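Local coordinates for aldehyde dehydrogenase (Burkholderia cenocepacia, PDB 4O6R), which probably oxidises aldehydes with NAD(P)+ as cofactor, as a member of the aldehyde dehydrogenase family, and binds AMP in its nucleotide pocket, at residues A[371-383]-A[391-403]. Numbering follows the deposited sequence. Where two conformers were deposited one is given.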
ATOM      1  N   TYR A 371     -31.176  18.308  32.134  1.00 12.54           N
ATOM      2  CA  TYR A 371     -30.583  17.182  32.855  1.00 12.23           C
ATOM      3  C   TYR A 371     -31.488  15.966  32.976  1.00 12.34           C
ATOM      4  O   TYR A 371     -32.694  16.079  33.286  1.00 12.57           O
ATOM      5  CB  TYR A 371     -30.189  17.597  34.271  1.00 12.43           C
ATOM      6  CG  TYR A 371     -29.029  18.567  34.365  1.00 12.36           C
ATOM      7  CD1 TYR A 371     -27.701  18.101  34.398  1.00 11.97           C
ATOM      8  CD2 TYR A 371     -29.246  19.933  34.443  1.00 12.64           C
ATOM      9  CE1 TYR A 371     -26.641  18.985  34.483  1.00 12.05           C
ATOM     10  CE2 TYR A 371     -28.185  20.814  34.556  1.00 12.75           C
ATOM     11  CZ  TYR A 371     -26.893  20.344  34.565  1.00 12.43           C
ATOM     12  OH  TYR A 371     -25.841  21.229  34.696  1.00 12.46           O
ATOM     13  N   VAL A 372     -30.892  14.802  32.769  1.00 12.28           N
ATOM     14  CA  VAL A 372     -31.547  13.543  33.076  1.00 12.61           C
ATOM     15  C   VAL A 372     -30.540  12.594  33.728  1.00 12.62           C
ATOM     16  O   VAL A 372     -29.351  12.608  33.396  1.00 12.57           O
ATOM     17  CB  VAL A 372     -32.230  12.951  31.825  1.00 12.62           C
ATOM     18  CG1 VAL A 372     -31.242  12.613  30.740  1.00 12.23           C
ATOM     19  CG2 VAL A 372     -33.046  11.724  32.182  1.00 12.87           C
ATOM     20  N   ARG A 373     -31.007  11.789  34.669  1.00 12.95           N
ATOM     21  CA  ARG A 373     -30.140  10.845  35.354  0.60 13.29           C
ATOM     22  C   ARG A 373     -29.779   9.668  34.450  1.00 12.41           C
ATOM     23  O   ARG A 373     -30.523   9.342  33.540  1.00 12.09           O
ATOM     24  CB  ARG A 373     -30.811  10.310  36.616  0.60 14.31           C
ATOM     25  CG  ARG A 373     -31.044  11.386  37.671  0.60 15.88           C
ATOM     26  CD  ARG A 373     -31.748  10.824  38.892  0.60 17.21           C
ATOM     27  NE  ARG A 373     -32.873   9.989  38.493  0.60 17.99           N
ATOM     28  CZ  ARG A 373     -34.155  10.277  38.683  0.60 19.42           C
ATOM     29  NH1 ARG A 373     -35.056   9.415  38.227  0.60 19.60           N
ATOM     30  NH2 ARG A 373     -34.550  11.391  39.346  0.60 19.97           N
ATOM     31  N   PRO A 374     -28.622   9.049  34.697  1.00 11.78           N
ATOM     32  CA  PRO A 374     -28.260   7.827  33.974  1.00 11.33           C
ATOM     33  C   PRO A 374     -29.374   6.815  34.124  1.00 11.28           C
ATOM     34  O   PRO A 374     -29.843   6.575  35.240  1.00 11.59           O
ATOM     35  CB  PRO A 374     -26.985   7.352  34.681  1.00 11.40           C
ATOM     36  CG  PRO A 374     -26.401   8.584  35.279  1.00 11.82           C
ATOM     37  CD  PRO A 374     -27.568   9.480  35.634  1.00 12.06           C
ATOM     38  N   THR A 375     -29.826   6.280  33.004  1.00 11.01           N
ATOM     39  CA  THR A 375     -31.030   5.468  32.948  1.00 11.08           C
ATOM     40  C   THR A 375     -30.685   4.078  32.374  1.00 10.75           C
ATOM     41  O   THR A 375     -30.000   3.972  31.356  1.00 10.38           O
ATOM     42  CB  THR A 375     -32.088   6.179  32.108  1.00 11.20           C
ATOM     43  OG1 THR A 375     -32.407   7.445  32.704  1.00 11.61           O
ATOM     44  CG2 THR A 375     -33.334   5.377  32.016  1.00 11.45           C
ATOM     45  N   ILE A 376     -31.116   3.044  33.089  1.00 10.80           N
ATOM     46  CA  ILE A 376     -30.906   1.650  32.736  1.00 10.86           C
ATOM     47  C   ILE A 376     -32.258   0.946  32.700  1.00 11.32           C
ATOM     48  O   ILE A 376     -32.965   0.925  33.710  1.00 11.71           O
ATOM     49  CB  ILE A 376     -29.987   0.961  33.778  1.00 10.82           C
ATOM     50  CG1 ILE A 376     -28.621   1.621  33.812  1.00 10.60           C
ATOM     51  CG2 ILE A 376     -29.811  -0.534  33.479  1.00 10.77           C
ATOM     52  CD1 ILE A 376     -27.778   1.144  34.980  1.00 10.88           C
ATOM     53  N   VAL A 377     -32.599   0.353  31.554  1.00 11.46           N
ATOM     54  CA  VAL A 377     -33.880  -0.301  31.366  1.00 12.17           C
ATOM     55  C   VAL A 377     -33.651  -1.713  30.891  1.00 12.82           C
ATOM     56  O   VAL A 377     -32.991  -1.916  29.874  1.00 12.68           O
ATOM     57  CB  VAL A 377     -34.739   0.394  30.287  1.00 12.08           C
ATOM     58  CG1 VAL A 377     -36.003  -0.388  30.030  1.00 12.35           C
ATOM     59  CG2 VAL A 377     -35.066   1.806  30.698  1.00 12.26           C
ATOM     60  N   GLU A 378     -34.209  -2.685  31.604  1.00 14.19           N
ATOM     61  CA  GLU A 378     -34.184  -4.041  31.124  1.00 15.76           C
ATOM     62  C   GLU A 378     -35.392  -4.270  30.227  1.00 15.99           C
ATOM     63  O   GLU A 378     -36.528  -4.133  30.688  1.00 15.54           O
ATOM     64  CB  GLU A 378     -34.111  -5.031  32.270  1.00 17.70           C
ATOM     65  CG  GLU A 378     -33.897  -6.447  31.772  1.00 20.37           C
ATOM     66  CD  GLU A 378     -33.028  -7.323  32.690  1.00 22.38           C
ATOM     67  OE1 GLU A 378     -32.737  -6.993  33.866  1.00 23.64           O
ATOM     68  OE2 GLU A 378     -32.652  -8.380  32.196  1.00 26.07           O
ATOM     69  N   ALA A 379     -35.154  -4.603  28.954  1.00 15.85           N
ATOM     70  CA  ALA A 379     -36.253  -4.725  27.975  1.00 17.36           C
ATOM     71  C   ALA A 379     -36.876  -6.103  27.983  1.00 19.51           C
ATOM     72  O   ALA A 379     -36.202  -7.097  28.226  1.00 20.81           O
ATOM     73  CB  ALA A 379     -35.783  -4.412  26.576  1.00 16.70           C
ATOM     74  N   LYS A 380     -38.170  -6.155  27.694  1.00 20.88           N
ATOM     75  CA  LYS A 380     -38.883  -7.424  27.623  1.00 22.34           C
ATOM     76  C   LYS A 380     -38.443  -8.216  26.397  1.00 22.41           C
ATOM     77  O   LYS A 380     -38.304  -9.419  26.497  1.00 23.86           O
ATOM     78  CB  LYS A 380     -40.397  -7.166  27.645  1.00 23.33           C
ATOM     79  CG  LYS A 380     -41.291  -8.377  27.789  1.00 24.32           C
ATOM     80  CD  LYS A 380     -42.754  -7.946  27.718  1.00 24.87           C
ATOM     81  CE  LYS A 380     -43.698  -9.143  27.666  1.00 25.71           C
ATOM     82  NZ  LYS A 380     -45.062  -8.730  27.240  1.00 26.29           N
ATOM     83  N   HIS A 381     -38.167  -7.540  25.269  1.00 21.42           N
ATOM     84  CA  HIS A 381     -37.719  -8.178  24.009  1.00 20.56           C
ATOM     85  C   HIS A 381     -36.708  -7.306  23.232  1.00 19.75           C
ATOM     86  O   HIS A 381     -36.767  -6.045  23.302  1.00 19.26           O
ATOM     87  CB  HIS A 381     -38.915  -8.433  23.051  1.00 21.54           C
ATOM     88  CG  HIS A 381     -40.100  -9.131  23.670  1.00 22.70           C
ATOM     89  ND1 HIS A 381     -40.093 -10.465  24.019  1.00 22.52           N
ATOM     90  CD2 HIS A 381     -41.358  -8.689  23.922  1.00 23.62           C
ATOM     91  CE1 HIS A 381     -41.271 -10.805  24.501  1.00 23.70           C
ATOM     92  NE2 HIS A 381     -42.062  -9.746  24.451  1.00 24.75           N
ATOM     93  N   ALA A 382     -35.829  -7.949  22.455  1.00 18.31           N
ATOM     94  CA  ALA A 382     -34.885  -7.248  21.558  1.00 17.79           C
ATOM     95  C   ALA A 382     -35.550  -6.401  20.448  1.00 17.69           C
ATOM     96  O   ALA A 382     -34.890  -5.576  19.801  1.00 16.34           O
ATOM     97  CB  ALA A 382     -33.951  -8.235  20.897  1.00 17.66           C
ATOM     98  N   THR A 383     -36.831  -6.671  20.203  1.00 17.91           N
ATOM     99  CA  THR A 383     -37.615  -5.933  19.235  1.00 17.98           C
ATOM    100  C   THR A 383     -38.347  -4.747  19.847  1.00 17.64           C
ATOM    101  O   THR A 383     -39.014  -3.994  19.125  1.00 17.53           O
ATOM    102  CB  THR A 383     -38.674  -6.854  18.616  1.00 18.77           C
ATOM    103  OG1 THR A 383     -39.428  -7.450  19.675  1.00 19.09           O
ATOM    104  CG2 THR A 383     -38.007  -7.931  17.802  1.00 19.16           C
ATOM    105  N   VAL A 391     -31.817   6.386  21.019  1.00 16.98           N
ATOM    106  CA  VAL A 391     -32.281   7.330  22.054  1.00 17.40           C
ATOM    107  C   VAL A 391     -31.259   8.480  22.199  1.00 17.98           C
ATOM    108  O   VAL A 391     -31.601   9.633  22.385  1.00 17.96           O
ATOM    109  CB  VAL A 391     -32.526   6.584  23.383  1.00 17.08           C
ATOM    110  CG1 VAL A 391     -32.968   7.531  24.491  1.00 17.49           C
ATOM    111  CG2 VAL A 391     -33.570   5.507  23.182  1.00 17.37           C
ATOM    112  N   PHE A 392     -29.977   8.158  22.089  1.00 19.39           N
ATOM    113  CA  PHE A 392     -28.903   9.186  22.002  1.00 18.99           C
ATOM    114  C   PHE A 392     -28.788   9.959  23.313  1.00 18.14           C
ATOM    115  O   PHE A 392     -28.415  11.119  23.303  1.00 19.47           O
ATOM    116  CB  PHE A 392     -29.139  10.157  20.821  1.00 19.52           C
ATOM    117  CG  PHE A 392     -27.877  10.750  20.242  1.00 19.25           C
ATOM    118  CD1 PHE A 392     -26.977   9.956  19.570  1.00 19.75           C
ATOM    119  CD2 PHE A 392     -27.613  12.108  20.337  1.00 19.88           C
ATOM    120  CE1 PHE A 392     -25.828  10.490  19.002  1.00 19.18           C
ATOM    121  CE2 PHE A 392     -26.457  12.661  19.778  1.00 19.67           C
ATOM    122  CZ  PHE A 392     -25.565  11.853  19.115  1.00 19.90           C
ATOM    123  N   GLY A 393     -29.111   9.310  24.427  1.00 16.48           N
ATOM    124  CA  GLY A 393     -29.017   9.936  25.763  1.00 14.95           C
ATOM    125  C   GLY A 393     -28.343   8.937  26.680  1.00 13.62           C
ATOM    126  O   GLY A 393     -27.929   7.843  26.211  1.00 12.93           O
ATOM    127  N   PRO A 394     -28.242   9.271  27.980  1.00 12.60           N
ATOM    128  CA  PRO A 394     -27.510   8.422  28.915  1.00 11.93           C
ATOM    129  C   PRO A 394     -28.440   7.296  29.326  1.00 11.58           C
ATOM    130  O   PRO A 394     -28.924   7.259  30.451  1.00 11.16           O
ATOM    131  CB  PRO A 394     -27.218   9.363  30.086  1.00 12.34           C
ATOM    132  CG  PRO A 394     -28.374  10.321  30.083  1.00 12.82           C
ATOM    133  CD  PRO A 394     -28.708  10.516  28.614  1.00 12.69           C
ATOM    134  N   PHE A 395     -28.710   6.411  28.373  1.00 10.68           N
ATOM    135  CA  PHE A 395     -29.849   5.516  28.437  1.00 10.65           C
ATOM    136  C   PHE A 395     -29.419   4.194  27.839  1.00  9.93           C
ATOM    137  O   PHE A 395     -29.123   4.131  26.679  1.00  9.53           O
ATOM    138  CB  PHE A 395     -31.000   6.140  27.618  1.00 10.99           C
ATOM    139  CG  PHE A 395     -32.287   5.374  27.636  1.00 11.47           C
ATOM    140  CD1 PHE A 395     -32.381   4.102  27.068  1.00 11.63           C
ATOM    141  CD2 PHE A 395     -33.444   5.948  28.144  1.00 11.88           C
ATOM    142  CE1 PHE A 395     -33.582   3.416  27.075  1.00 12.20           C
ATOM    143  CE2 PHE A 395     -34.652   5.274  28.121  1.00 12.46           C
ATOM    144  CZ  PHE A 395     -34.734   4.003  27.594  1.00 12.23           C
ATOM    145  N   VAL A 396     -29.369   3.144  28.642  1.00  9.66           N
ATOM    146  CA  VAL A 396     -28.942   1.833  28.131  1.00  9.54           C
ATOM    147  C   VAL A 396     -30.048   0.789  28.287  1.00  9.42           C
ATOM    148  O   VAL A 396     -30.749   0.759  29.294  1.00  9.38           O
ATOM    149  CB  VAL A 396     -27.596   1.382  28.772  1.00  9.55           C
ATOM    150  CG1 VAL A 396     -27.701   1.304  30.291  1.00  9.83           C
ATOM    151  CG2 VAL A 396     -27.093   0.073  28.147  1.00  9.63           C
ATOM    152  N   THR A 397     -30.225  -0.008  27.244  1.00  9.02           N
ATOM    153  CA  THR A 397     -31.195  -1.079  27.221  1.00  9.18           C
ATOM    154  C   THR A 397     -30.502  -2.430  27.382  1.00  9.09           C
ATOM    155  O   THR A 397     -29.563  -2.743  26.652  1.00  8.69           O
ATOM    156  CB  THR A 397     -32.003  -1.052  25.931  1.00  9.47           C
ATOM    157  OG1 THR A 397     -32.635   0.237  25.810  1.00  9.66           O
ATOM    158  CG2 THR A 397     -33.066  -2.167  25.945  1.00  9.77           C
ATOM    159  N   VAL A 398     -30.980  -3.201  28.363  1.00  9.34           N
ATOM    160  CA  VAL A 398     -30.368  -4.468  28.715  1.00  9.52           C
ATOM    161  C   VAL A 398     -31.173  -5.608  28.157  1.00  9.89           C
ATOM    162  O   VAL A 398     -32.415  -5.651  28.309  1.00  9.95           O
ATOM    163  CB  VAL A 398     -30.272  -4.656  30.223  1.00  9.79           C
ATOM    164  CG1 VAL A 398     -29.436  -5.892  30.564  1.00  9.92           C
ATOM    165  CG2 VAL A 398     -29.675  -3.431  30.874  1.00  9.76           C
ATOM    166  N   LEU A 399     -30.441  -6.550  27.563  1.00 10.07           N
ATOM    167  CA  LEU A 399     -30.975  -7.780  27.019  1.00 10.69           C
ATOM    168  C   LEU A 399     -30.075  -8.931  27.507  1.00 10.83           C
ATOM    169  O   LEU A 399     -28.893  -8.714  27.782  1.00 10.48           O
ATOM    170  CB  LEU A 399     -30.940  -7.722  25.490  1.00 10.99           C
ATOM    171  CG  LEU A 399     -31.780  -6.630  24.812  1.00 11.34           C
ATOM    172  CD1 LEU A 399     -31.333  -6.372  23.397  1.00 11.43           C
ATOM    173  CD2 LEU A 399     -33.241  -7.000  24.870  1.00 11.95           C
ATOM    174  N   ARG A 400     -30.635 -10.129  27.638  1.00 11.01           N
ATOM    175  CA  ARG A 400     -29.885 -11.286  28.096  1.00 11.28           C
ATOM    176  C   ARG A 400     -29.831 -12.359  27.006  1.00 11.31           C
ATOM    177  O   ARG A 400     -30.700 -12.403  26.139  1.00 11.24           O
ATOM    178  CB  ARG A 400     -30.541 -11.876  29.355  1.00 11.99           C
ATOM    179  CG  ARG A 400     -30.562 -10.895  30.509  1.00 12.35           C
ATOM    180  CD  ARG A 400     -31.177 -11.514  31.734  1.00 13.43           C
ATOM    181  NE  ARG A 400     -31.389 -10.540  32.782  1.00 13.96           N
ATOM    182  CZ  ARG A 400     -31.267 -10.814  34.070  1.00 14.79           C
ATOM    183  NH1 ARG A 400     -30.903 -12.028  34.471  1.00 14.95           N
ATOM    184  NH2 ARG A 400     -31.460  -9.846  34.951  1.00 15.38           N
ATOM    185  N   PHE A 401     -28.822 -13.222  27.089  1.00 11.23           N
ATOM    186  CA  PHE A 401     -28.644 -14.327  26.151  1.00 11.52           C
ATOM    187  C   PHE A 401     -28.006 -15.518  26.806  1.00 12.04           C
ATOM    188  O   PHE A 401     -27.452 -15.412  27.901  1.00 12.04           O
ATOM    189  CB  PHE A 401     -27.779 -13.891  24.957  1.00 11.01           C
ATOM    190  CG  PHE A 401     -26.318 -13.666  25.296  1.00 10.67           C
ATOM    191  CD1 PHE A 401     -25.901 -12.463  25.848  1.00 10.42           C
ATOM    192  CD2 PHE A 401     -25.368 -14.663  25.103  1.00 10.83           C
ATOM    193  CE1 PHE A 401     -24.563 -12.236  26.153  1.00 10.24           C
ATOM    194  CE2 PHE A 401     -24.033 -14.446  25.397  1.00 10.58           C
ATOM    195  CZ  PHE A 401     -23.628 -13.226  25.928  1.00 10.39           C
ATOM    196  N   GLY A 402     -28.080 -16.652  26.112  0.50 12.64           N
ATOM    197  CA  GLY A 402     -27.596 -17.926  26.631  0.50 13.30           C
ATOM    198  C   GLY A 402     -26.603 -18.722  25.789  0.50 13.63           C
ATOM    199  O   GLY A 402     -26.017 -19.657  26.324  0.50 13.81           O
ATOM    200  N   SER A 403     -26.498 -18.436  24.477  1.00 13.63           N
ATOM    201  CA  SER A 403     -25.519 -19.046  23.575  1.00 13.89           C
ATOM    202  C   SER A 403     -24.840 -17.929  22.762  1.00 13.32           C
ATOM    203  O   SER A 403     -25.388 -16.857  22.632  1.00 12.57           O
ATOM    204  CB  SER A 403     -26.246 -19.985  22.631  1.00 14.49           C
ATOM    205  OG  SER A 403     -27.097 -19.223  21.796  1.00 14.14           O
TER
HETATM  206  O   HOH W   1     -33.902  -8.218  29.147  1.00 35.76           O
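E378 reaches across to R400, and its side chain can be followed atom by atom. CB leaves on the face shared with I376, V396 and V398; E378 CG, anti to the backbone N (chi1 -172°), passes 3.8 Å from V398 O. The chain then bends at chi2, and CD brings the carboxylate to within 22° of coplanarity with the guanidinium. E378 OE2 takes the short bond from R400 NE (2.6 Å) through its syn lone pair, whereas OE1 of E378 receives a weak one from R400 NH2 at 3.3 Å. E299 and D303 also pair with R400, so this arginine probably balances three carboxylates. Along the strands, five backbone hydrogen bonds, from T375 N to P394 O through A379 N to V398 O, define a parallel strand pair. Strands 375-378 and 395-401, joined through helix 385-388, form a beta-alpha-beta unit in the seven-stranded sheet. I376 CG1 lies beside V396 CG1 at 3.7 Å, and I376 also touches F309 and A313 of helix 302-315. On the other face, with T375 and T397, V377 CG2 comes obliquely to F395 CZ (3.8 Å). A379 CB, just past the strand, meets T397 CG2 at 3.6 Å. T397 OG1 is hydrogen-bonded to V386 O of the connecting helix. Past the end of strand 375-378, A382 N lies 3.7 Å from L399 CD2.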